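PDB 3DEM: complement factor MASP-3 from Homo sapiens, which is a complement serine protease of innate immunity whose CUB1-EGF-CUB2 region carries the interaction sites for mannan-binding lectin and ficolins. Local coordinates for residues Arg174-Ser180 against Trp271-Ala277; Tyr225-Lys231 against Leu257-Asp263. One frame throughout, in Å; residues are numbered along the deposited sequence.

Interaction 1: Arg174-Ser180 against Trp271-Ala277; sequences RTGVITS and WRLSYRA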
ATOM      1  N   ARG A 174       7.295  35.866 -47.001  1.00 39.39           N
ATOM      2  CA  ARG A 174       8.584  36.494 -47.270  1.00 39.45           C
ATOM      3  C   ARG A 174       9.465  36.589 -46.033  1.00 39.32           C
ATOM      4  O   ARG A 174      10.689  36.582 -46.135  1.00 39.31           O
ATOM      5  CB  ARG A 174       8.370  37.887 -47.838  1.00 39.54           C
ATOM      6  CG  ARG A 174       8.029  37.908 -49.304  1.00 40.24           C
ATOM      7  CD  ARG A 174       9.246  38.259 -50.113  1.00 40.89           C
ATOM      8  NE  ARG A 174       8.895  39.112 -51.243  1.00 41.36           N
ATOM      9  CZ  ARG A 174       9.688  40.063 -51.719  1.00 41.60           C
ATOM     10  NH1 ARG A 174      10.871  40.285 -51.154  1.00 41.98           N
ATOM     11  NH2 ARG A 174       9.296  40.795 -52.751  1.00 41.30           N
ATOM     12  N   THR A 175       8.837  36.685 -44.867  1.00 39.16           N
ATOM     13  CA  THR A 175       9.564  36.768 -43.612  1.00 39.33           C
ATOM     14  C   THR A 175       8.885  35.855 -42.611  1.00 39.51           C
ATOM     15  O   THR A 175       7.717  35.505 -42.789  1.00 39.69           O
ATOM     16  CB  THR A 175       9.574  38.209 -43.041  1.00 39.30           C
ATOM     17  OG1 THR A 175       8.262  38.554 -42.582  1.00 39.45           O
ATOM     18  CG2 THR A 175      10.021  39.218 -44.093  1.00 38.94           C
ATOM     19  N   GLY A 176       9.606  35.470 -41.559  1.00 39.51           N
ATOM     20  CA  GLY A 176       9.014  34.643 -40.519  1.00 39.76           C
ATOM     21  C   GLY A 176       9.921  34.319 -39.351  1.00 39.96           C
ATOM     22  O   GLY A 176      11.108  34.633 -39.362  1.00 39.88           O
ATOM     23  N   VAL A 177       9.340  33.689 -38.335  1.00 40.10           N
ATOM     24  CA  VAL A 177      10.065  33.299 -37.132  1.00 40.30           C
ATOM     25  C   VAL A 177       9.896  31.806 -36.876  1.00 40.50           C
ATOM     26  O   VAL A 177       8.795  31.257 -36.984  1.00 40.54           O
ATOM     27  CB  VAL A 177       9.575  34.075 -35.889  1.00 40.35           C
ATOM     28  CG1 VAL A 177      10.314  33.603 -34.642  1.00 40.09           C
ATOM     29  CG2 VAL A 177       9.750  35.578 -36.091  1.00 40.21           C
ATOM     30  N   ILE A 178      10.998  31.151 -36.536  1.00 40.46           N
ATOM     31  CA  ILE A 178      10.993  29.724 -36.285  1.00 40.51           C
ATOM     32  C   ILE A 178      11.729  29.492 -34.973  1.00 40.68           C
ATOM     33  O   ILE A 178      12.750  30.132 -34.712  1.00 40.82           O
ATOM     34  CB  ILE A 178      11.690  28.967 -37.436  1.00 40.58           C
ATOM     35  CG1 ILE A 178      11.110  29.400 -38.788  1.00 40.43           C
ATOM     36  CG2 ILE A 178      11.582  27.450 -37.247  1.00 40.66           C
ATOM     37  CD1 ILE A 178      11.622  28.595 -39.984  1.00 40.16           C
ATOM     38  N   THR A 179      11.196  28.609 -34.132  1.00 40.56           N
ATOM     39  CA  THR A 179      11.820  28.329 -32.840  1.00 40.54           C
ATOM     40  C   THR A 179      11.763  26.840 -32.516  1.00 40.64           C
ATOM     41  O   THR A 179      10.988  26.090 -33.116  1.00 40.71           O
ATOM     42  CB  THR A 179      11.137  29.090 -31.665  1.00 40.64           C
ATOM     43  OG1 THR A 179       9.905  28.442 -31.313  1.00 40.61           O
ATOM     44  CG2 THR A 179      10.878  30.576 -31.995  1.00 40.15           C
ATOM     45  N   SER A 180      12.594  26.419 -31.565  1.00 40.48           N
ATOM     46  CA  SER A 180      12.443  25.116 -30.947  1.00 40.33           C
ATOM     47  C   SER A 180      11.094  25.070 -30.222  1.00 40.25           C
ATOM     48  O   SER A 180      10.559  26.104 -29.834  1.00 40.11           O
ATOM     49  CB  SER A 180      13.591  24.869 -29.968  1.00 40.43           C
ATOM     50  OG  SER A 180      13.692  25.927 -29.029  1.00 40.35           O
ATOM     51  N   TRP A 271      16.283  27.600 -29.077  1.00 40.59           N
ATOM     52  CA  TRP A 271      16.746  28.560 -30.070  1.00 40.56           C
ATOM     53  C   TRP A 271      15.592  29.222 -30.807  1.00 40.39           C
ATOM     54  O   TRP A 271      14.468  28.717 -30.835  1.00 40.22           O
ATOM     55  CB  TRP A 271      17.653  27.863 -31.092  1.00 40.43           C
ATOM     56  CG  TRP A 271      17.007  26.659 -31.736  1.00 40.57           C
ATOM     57  CD1 TRP A 271      17.079  25.362 -31.307  1.00 40.49           C
ATOM     58  CD2 TRP A 271      16.193  26.645 -32.919  1.00 40.58           C
ATOM     59  NE1 TRP A 271      16.357  24.540 -32.152  1.00 40.83           N
ATOM     60  CE2 TRP A 271      15.803  25.303 -33.146  1.00 40.60           C
ATOM     61  CE3 TRP A 271      15.744  27.635 -33.801  1.00 40.77           C
ATOM     62  CZ2 TRP A 271      14.991  24.929 -34.220  1.00 40.22           C
ATOM     63  CZ3 TRP A 271      14.943  27.262 -34.873  1.00 40.66           C
ATOM     64  CH2 TRP A 271      14.573  25.919 -35.071  1.00 40.54           C
ATOM     65  N   ARG A 272      15.896  30.359 -31.412  1.00 40.34           N
ATOM     66  CA  ARG A 272      14.941  31.109 -32.205  1.00 40.37           C
ATOM     67  C   ARG A 272      15.675  31.720 -33.390  1.00 40.50           C
ATOM     68  O   ARG A 272      16.799  32.195 -33.260  1.00 40.54           O
ATOM     69  CB  ARG A 272      14.303  32.219 -31.364  1.00 40.45           C
ATOM     70  CG  ARG A 272      13.607  33.295 -32.181  1.00 40.37           C
ATOM     71  CD  ARG A 272      13.089  34.425 -31.311  1.00 40.29           C
ATOM     72  NE  ARG A 272      12.673  35.566 -32.124  1.00 40.78           N
ATOM     73  CZ  ARG A 272      11.460  36.119 -32.097  1.00 41.26           C
ATOM     74  NH1 ARG A 272      10.519  35.657 -31.277  1.00 40.98           N
ATOM     75  NH2 ARG A 272      11.191  37.156 -32.879  1.00 40.80           N
ATOM     76  N   LEU A 273      15.042  31.706 -34.552  1.00 40.56           N
ATOM     77  CA  LEU A 273      15.612  32.397 -35.688  1.00 40.64           C
ATOM     78  C   LEU A 273      14.529  33.154 -36.430  1.00 40.79           C
ATOM     79  O   LEU A 273      13.336  32.838 -36.325  1.00 40.79           O
ATOM     80  CB  LEU A 273      16.356  31.427 -36.620  1.00 40.73           C
ATOM     81  CG  LEU A 273      15.591  30.373 -37.421  1.00 40.91           C
ATOM     82  CD1 LEU A 273      14.956  30.990 -38.677  1.00 40.63           C
ATOM     83  CD2 LEU A 273      16.523  29.234 -37.794  1.00 40.39           C
ATOM     84  N   SER A 274      14.947  34.176 -37.161  1.00 40.55           N
ATOM     85  CA  SER A 274      14.064  34.825 -38.100  1.00 40.59           C
ATOM     86  C   SER A 274      14.665  34.651 -39.484  1.00 40.58           C
ATOM     87  O   SER A 274      15.884  34.593 -39.636  1.00 40.73           O
ATOM     88  CB  SER A 274      13.899  36.310 -37.766  1.00 40.43           C
ATOM     89  OG  SER A 274      15.137  36.991 -37.874  1.00 40.85           O
ATOM     90  N   TYR A 275      13.809  34.553 -40.490  1.00 40.54           N
ATOM     91  CA  TYR A 275      14.282  34.455 -41.857  1.00 40.59           C
ATOM     92  C   TYR A 275      13.664  35.544 -42.702  1.00 40.63           C
ATOM     93  O   TYR A 275      12.595  36.052 -42.380  1.00 40.55           O
ATOM     94  CB  TYR A 275      13.957  33.083 -42.457  1.00 40.49           C
ATOM     95  CG  TYR A 275      12.508  32.905 -42.851  1.00 40.24           C
ATOM     96  CD1 TYR A 275      12.028  33.396 -44.067  1.00 40.65           C
ATOM     97  CD2 TYR A 275      11.618  32.245 -42.018  1.00 40.06           C
ATOM     98  CE1 TYR A 275      10.700  33.240 -44.435  1.00 40.15           C
ATOM     99  CE2 TYR A 275      10.292  32.081 -42.375  1.00 40.18           C
ATOM    100  CZ  TYR A 275       9.840  32.582 -43.584  1.00 40.23           C
ATOM    101  OH  TYR A 275       8.525  32.424 -43.946  1.00 40.15           O
ATOM    102  N   ARG A 276      14.345  35.876 -43.790  1.00 41.10           N
ATOM    103  CA  ARG A 276      13.900  36.897 -44.719  1.00 41.54           C
ATOM    104  C   ARG A 276      14.292  36.470 -46.122  1.00 41.85           C
ATOM    105  O   ARG A 276      15.433  36.095 -46.369  1.00 41.77           O
ATOM    106  CB  ARG A 276      14.551  38.242 -44.387  1.00 41.40           C
ATOM    107  CG  ARG A 276      14.039  38.850 -43.104  1.00 41.78           C
ATOM    108  CD  ARG A 276      14.919  39.983 -42.598  1.00 41.40           C
ATOM    109  NE  ARG A 276      14.418  40.474 -41.316  1.00 40.78           N
ATOM    110  CZ  ARG A 276      14.549  39.820 -40.166  1.00 40.62           C
ATOM    111  NH1 ARG A 276      15.175  38.652 -40.132  1.00 39.50           N
ATOM    112  NH2 ARG A 276      14.052  40.333 -39.049  1.00 40.79           N
ATOM    113  N   ALA A 277      13.333  36.515 -47.034  1.00 42.56           N
ATOM    114  CA  ALA A 277      13.596  36.187 -48.425  1.00 43.38           C
ATOM    115  C   ALA A 277      13.986  37.440 -49.184  1.00 43.72           C
ATOM    116  O   ALA A 277      13.163  38.330 -49.377  1.00 44.01           O
ATOM    117  CB  ALA A 277      12.374  35.553 -49.060  1.00 43.36           C
TER
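S180 and W271 close one end of this antiparallel strand pair with two bonds: the S180 backbone N donates to W271 O, and W271 N returns a bond to S180 OG (3.1 Å). With OG between its backbone N and carbonyl carbon (chi1 54°), S180 turns the hydroxyl to that N-H. The W271 torsion (chi1 54°) swings the indole under S180 CB, 3.8 Å from the centroid of the five-membered ring, a CH-pi contact over its face. Farther along, I178 and L273 exchange both N-H groups, as do G176 and Y275; I178 N to L273 O (2.9 Å) is nearly straight at 172°. A277 N then reaches R174 O at 2.8 Å, and R174 NH1 adds a weak bond to A277 O. The Y275 ring lies flat against the backbone: G176 N lies over its centre, 3.5 Å above its plane; Y275 OH is hydrogen-bonded to Q173 O. On the other face of the sheet, V177 CG1 sits over the R272 guanidinium, 3.8 Å from CZ; R272 NE forms a salt bridge with E210 OE2. R276 NH1 donates to S274 OG (2.8 Å), with the oxygen in the guanidinium plane. Strand 175-179 is an edge strand of its CUB-domain sheet within this chain; strand 272-277 continues to strand 205-209 through backbone bonds, while I178, W271 and L273 pack on I258 of strand 255-261 in the facing sheet.

Interaction 2: Tyr225-Lys231 against Leu257-Asp263; sequences YDYIKIK and LILFHSD. With CA (calcium ion), chain F.
D226 and D263 bind one calcium ion at the end of two neighbouring antiparallel strands of the CUB beta-sandwich. In D226, CB lies 3.3 Å from H261 O, and CG is anti to the carbonyl carbon (chi1 -49°), which sends the carboxylate to the metal. OD1 does double duty: it accepts a bond from D263 N (2.7 Å), which comes from the syn side but 35° out of the carboxylate plane, and it touches calcium at a long 2.8 Å. OD2 binds the ion more closely, at 2.3 Å, and also accepts a bond from Y187 OH. The D263 carboxylate, turned 89° from that of D226, gives OD1 to the ion; two waters, E216 and S265 complete the site. Behind it, paired backbone bonds run from Y227-H261 through K229-L259 to K231-L257. H261 CB stands over the Y227 ring, 3.7 Å from its centroid, while the two rings are nearly parallel but slid apart, with little overlap. On the buried face I228 CG2 meets I258 CG2, and I228 CG1 meets F260 CD1. One of the calcium-bound waters also donates to D263 O, at 2.9 Å.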
ATOM      1  N   TYR A 225      24.842  15.132 -28.765  1.00 40.39           N
ATOM      2  CA  TYR A 225      23.549  14.966 -28.108  1.00 40.38           C
ATOM      3  C   TYR A 225      22.391  15.570 -28.902  1.00 40.53           C
ATOM      4  O   TYR A 225      21.558  14.847 -29.454  1.00 40.43           O
ATOM      5  CB  TYR A 225      23.586  15.583 -26.704  1.00 40.45           C
ATOM      6  CG  TYR A 225      24.733  15.096 -25.836  1.00 40.48           C
ATOM      7  CD1 TYR A 225      24.948  13.738 -25.627  1.00 40.50           C
ATOM      8  CD2 TYR A 225      25.588  15.996 -25.218  1.00 40.48           C
ATOM      9  CE1 TYR A 225      25.994  13.289 -24.827  1.00 40.63           C
ATOM     10  CE2 TYR A 225      26.635  15.559 -24.417  1.00 40.63           C
ATOM     11  CZ  TYR A 225      26.832  14.207 -24.225  1.00 40.55           C
ATOM     12  OH  TYR A 225      27.875  13.781 -23.436  1.00 40.67           O
ATOM     13  N   ASP A 226      22.334  16.901 -28.920  1.00 40.47           N
ATOM     14  CA  ASP A 226      21.307  17.641 -29.642  1.00 40.33           C
ATOM     15  C   ASP A 226      21.974  18.501 -30.715  1.00 40.38           C
ATOM     16  O   ASP A 226      23.160  18.809 -30.617  1.00 40.15           O
ATOM     17  CB  ASP A 226      20.527  18.548 -28.690  1.00 40.32           C
ATOM     18  CG  ASP A 226      20.040  17.819 -27.442  1.00 40.44           C
ATOM     19  OD1 ASP A 226      19.842  16.581 -27.480  1.00 39.80           O
ATOM     20  OD2 ASP A 226      19.845  18.499 -26.415  1.00 40.05           O
ATOM     21  N   TYR A 227      21.214  18.902 -31.730  1.00 40.33           N
ATOM     22  CA  TYR A 227      21.791  19.703 -32.797  1.00 40.38           C
ATOM     23  C   TYR A 227      20.782  20.223 -33.807  1.00 40.54           C
ATOM     24  O   TYR A 227      19.673  19.695 -33.946  1.00 40.34           O
ATOM     25  CB  TYR A 227      22.870  18.908 -33.536  1.00 40.37           C
ATOM     26  CG  TYR A 227      22.377  17.582 -34.083  1.00 40.59           C
ATOM     27  CD1 TYR A 227      21.729  17.515 -35.307  1.00 40.47           C
ATOM     28  CD2 TYR A 227      22.556  16.398 -33.370  1.00 40.18           C
ATOM     29  CE1 TYR A 227      21.277  16.313 -35.811  1.00 40.36           C
ATOM     30  CE2 TYR A 227      22.105  15.184 -33.872  1.00 40.26           C
ATOM     31  CZ  TYR A 227      21.463  15.152 -35.096  1.00 40.49           C
ATOM     32  OH  TYR A 227      21.005  13.955 -35.610  1.00 40.81           O
ATOM     33  N   ILE A 228      21.193  21.277 -34.505  1.00 40.58           N
ATOM     34  CA  ILE A 228      20.505  21.767 -35.676  1.00 40.49           C
ATOM     35  C   ILE A 228      21.357  21.439 -36.895  1.00 40.57           C
ATOM     36  O   ILE A 228      22.576  21.630 -36.880  1.00 40.69           O
ATOM     37  CB  ILE A 228      20.341  23.304 -35.625  1.00 40.75           C
ATOM     38  CG1 ILE A 228      19.411  23.719 -34.489  1.00 40.43           C
ATOM     39  CG2 ILE A 228      19.814  23.838 -36.956  1.00 40.62           C
ATOM     40  CD1 ILE A 228      19.255  25.221 -34.357  1.00 40.45           C
ATOM     41  N   LYS A 229      20.710  20.921 -37.933  1.00 40.43           N
ATOM     42  CA  LYS A 229      21.301  20.834 -39.254  1.00 40.39           C
ATOM     43  C   LYS A 229      20.420  21.670 -40.178  1.00 40.49           C
ATOM     44  O   LYS A 229      19.196  21.720 -40.013  1.00 40.22           O
ATOM     45  CB  LYS A 229      21.313  19.393 -39.759  1.00 40.35           C
ATOM     46  CG  LYS A 229      22.367  18.489 -39.145  1.00 40.76           C
ATOM     47  CD  LYS A 229      22.052  17.024 -39.482  1.00 40.59           C
ATOM     48  CE  LYS A 229      23.169  16.071 -39.066  1.00 41.15           C
ATOM     49  NZ  LYS A 229      22.899  14.665 -39.524  1.00 40.87           N
ATOM     50  N   ILE A 230      21.042  22.319 -41.149  1.00 40.28           N
ATOM     51  CA  ILE A 230      20.307  23.127 -42.102  1.00 40.30           C
ATOM     52  C   ILE A 230      20.686  22.712 -43.512  1.00 40.31           C
ATOM     53  O   ILE A 230      21.825  22.905 -43.937  1.00 40.14           O
ATOM     54  CB  ILE A 230      20.601  24.622 -41.916  1.00 40.30           C
ATOM     55  CG1 ILE A 230      20.231  25.066 -40.492  1.00 40.22           C
ATOM     56  CG2 ILE A 230      19.867  25.435 -42.976  1.00 40.14           C
ATOM     57  CD1 ILE A 230      20.569  26.515 -40.189  1.00 40.40           C
ATOM     58  N   LYS A 231      19.733  22.128 -44.231  1.00 40.15           N
ATOM     59  CA  LYS A 231      19.984  21.732 -45.607  1.00 40.22           C
ATOM     60  C   LYS A 231      19.530  22.798 -46.599  1.00 40.21           C
ATOM     61  O   LYS A 231      18.357  23.171 -46.641  1.00 40.03           O
ATOM     62  CB  LYS A 231      19.334  20.383 -45.939  1.00 40.09           C
ATOM     63  CG  LYS A 231      19.604  19.938 -47.366  1.00 40.17           C
ATOM     64  CD  LYS A 231      19.256  18.479 -47.605  1.00 40.13           C
ATOM     65  CE  LYS A 231      19.674  18.054 -49.000  1.00 39.72           C
ATOM     66  NZ  LYS A 231      19.205  16.691 -49.349  1.00 39.59           N
ATOM     67  N   LEU A 257      15.724  23.656 -45.363  1.00 40.27           N
ATOM     68  CA  LEU A 257      15.260  22.730 -44.342  1.00 40.35           C
ATOM     69  C   LEU A 257      16.079  22.861 -43.067  1.00 40.42           C
ATOM     70  O   LEU A 257      17.309  22.830 -43.099  1.00 40.50           O
ATOM     71  CB  LEU A 257      15.310  21.283 -44.837  1.00 40.34           C
ATOM     72  CG  LEU A 257      15.035  20.239 -43.749  1.00 40.65           C
ATOM     73  CD1 LEU A 257      13.549  20.196 -43.375  1.00 40.33           C
ATOM     74  CD2 LEU A 257      15.534  18.861 -44.168  1.00 40.33           C
ATOM     75  N   ILE A 258      15.388  23.012 -41.946  1.00 40.51           N
ATOM     76  CA  ILE A 258      16.028  23.037 -40.645  1.00 40.51           C
ATOM     77  C   ILE A 258      15.613  21.773 -39.901  1.00 40.70           C
ATOM     78  O   ILE A 258      14.420  21.515 -39.696  1.00 40.79           O
ATOM     79  CB  ILE A 258      15.619  24.281 -39.835  1.00 40.71           C
ATOM     80  CG1 ILE A 258      16.009  25.559 -40.588  1.00 40.99           C
ATOM     81  CG2 ILE A 258      16.268  24.266 -38.458  1.00 40.93           C
ATOM     82  CD1 ILE A 258      15.065  26.711 -40.357  1.00 40.79           C
ATOM     83  N   LEU A 259      16.605  20.977 -39.520  1.00 40.48           N
ATOM     84  CA  LEU A 259      16.377  19.796 -38.713  1.00 40.41           C
ATOM     85  C   LEU A 259      16.892  20.039 -37.299  1.00 40.37           C
ATOM     86  O   LEU A 259      18.050  20.427 -37.106  1.00 40.25           O
ATOM     87  CB  LEU A 259      17.065  18.574 -39.331  1.00 40.21           C
ATOM     88  CG  LEU A 259      16.929  17.244 -38.569  1.00 41.09           C
ATOM     89  CD1 LEU A 259      16.941  16.042 -39.505  1.00 40.86           C
ATOM     90  CD2 LEU A 259      18.013  17.097 -37.506  1.00 41.43           C
ATOM     91  N   PHE A 260      16.021  19.828 -36.319  1.00 40.21           N
ATOM     92  CA  PHE A 260      16.400  19.938 -34.921  1.00 40.40           C
ATOM     93  C   PHE A 260      16.228  18.601 -34.215  1.00 40.34           C
ATOM     94  O   PHE A 260      15.120  18.082 -34.117  1.00 40.40           O
ATOM     95  CB  PHE A 260      15.591  21.031 -34.209  1.00 40.47           C
ATOM     96  CG  PHE A 260      15.939  21.195 -32.752  1.00 40.55           C
ATOM     97  CD1 PHE A 260      17.267  21.286 -32.348  1.00 40.49           C
ATOM     98  CD2 PHE A 260      14.940  21.274 -31.788  1.00 40.60           C
ATOM     99  CE1 PHE A 260      17.595  21.439 -31.005  1.00 40.42           C
ATOM    100  CE2 PHE A 260      15.255  21.429 -30.444  1.00 40.49           C
ATOM    101  CZ  PHE A 260      16.587  21.512 -30.051  1.00 40.59           C
ATOM    102  N   HIS A 261      17.334  18.048 -33.735  1.00 40.29           N
ATOM    103  CA  HIS A 261      17.320  16.754 -33.061  1.00 40.44           C
ATOM    104  C   HIS A 261      17.582  16.946 -31.574  1.00 40.40           C
ATOM    105  O   HIS A 261      18.497  17.671 -31.197  1.00 40.52           O
ATOM    106  CB  HIS A 261      18.390  15.831 -33.660  1.00 40.37           C
ATOM    107  CG  HIS A 261      18.455  14.471 -33.026  1.00 40.38           C
ATOM    108  ND1 HIS A 261      19.276  14.183 -31.956  1.00 40.40           N
ATOM    109  CD2 HIS A 261      17.815  13.316 -33.327  1.00 40.29           C
ATOM    110  CE1 HIS A 261      19.126  12.916 -31.615  1.00 40.36           C
ATOM    111  NE2 HIS A 261      18.246  12.366 -32.432  1.00 40.29           N
ATOM    112  N   SER A 262      16.771  16.307 -30.736  1.00 40.29           N
ATOM    113  CA  SER A 262      17.018  16.314 -29.295  1.00 40.28           C
ATOM    114  C   SER A 262      17.042  14.894 -28.733  1.00 40.20           C
ATOM    115  O   SER A 262      16.219  14.058 -29.108  1.00 40.17           O
ATOM    116  CB  SER A 262      15.994  17.186 -28.552  1.00 40.13           C
ATOM    117  OG  SER A 262      14.697  16.615 -28.567  1.00 40.13           O
ATOM    118  N   ASP A 263      17.988  14.625 -27.836  1.00 40.09           N
ATOM    119  CA  ASP A 263      18.110  13.296 -27.245  1.00 40.14           C
ATOM    120  C   ASP A 263      17.260  13.130 -25.981  1.00 40.12           C
ATOM    121  O   ASP A 263      16.418  13.974 -25.679  1.00 40.10           O
ATOM    122  CB  ASP A 263      19.577  12.928 -26.986  1.00 40.23           C
ATOM    123  CG  ASP A 263      20.189  13.699 -25.824  1.00 40.36           C
ATOM    124  OD1 ASP A 263      19.492  14.528 -25.205  1.00 40.14           O
ATOM    125  OD2 ASP A 263      21.378  13.472 -25.526  1.00 40.37           O
TER
HETATM  126 CA    CA F8001      19.514  16.903 -24.745  1.00 32.61          CA
HETATM  127  O   HOH W   1      17.182  16.728 -25.260  1.00 30.11           O
HETATM  128  O   HOH W   2      18.886  18.949 -23.666  1.00 31.50           O

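How the interactions relate
Interactions 1 and 2 belong to the two facing sheets of one CUB domain, their centres 15 Å apart. They share no strand (175-179 and 272-277 against 227-232 and 255-261) and meet through side chains between the sheets: W271 NE1 lies 3.4 Å from F260 CD1 where the rings meet edge-to-face, W271 CE2 packs on I228 CD1, and L273 CD2 touches I258 CD1. Both are partly buried; the inward faces are mostly apolar and aromatic, while the outer faces mix polar and charged groups with V177, L257 and L259. Interaction 1 ends in the S180 OG bond to W271 N and the weak R174 NH1 bond to A277 O, whereas interaction 2 gathers acidic side chains and waters round calcium.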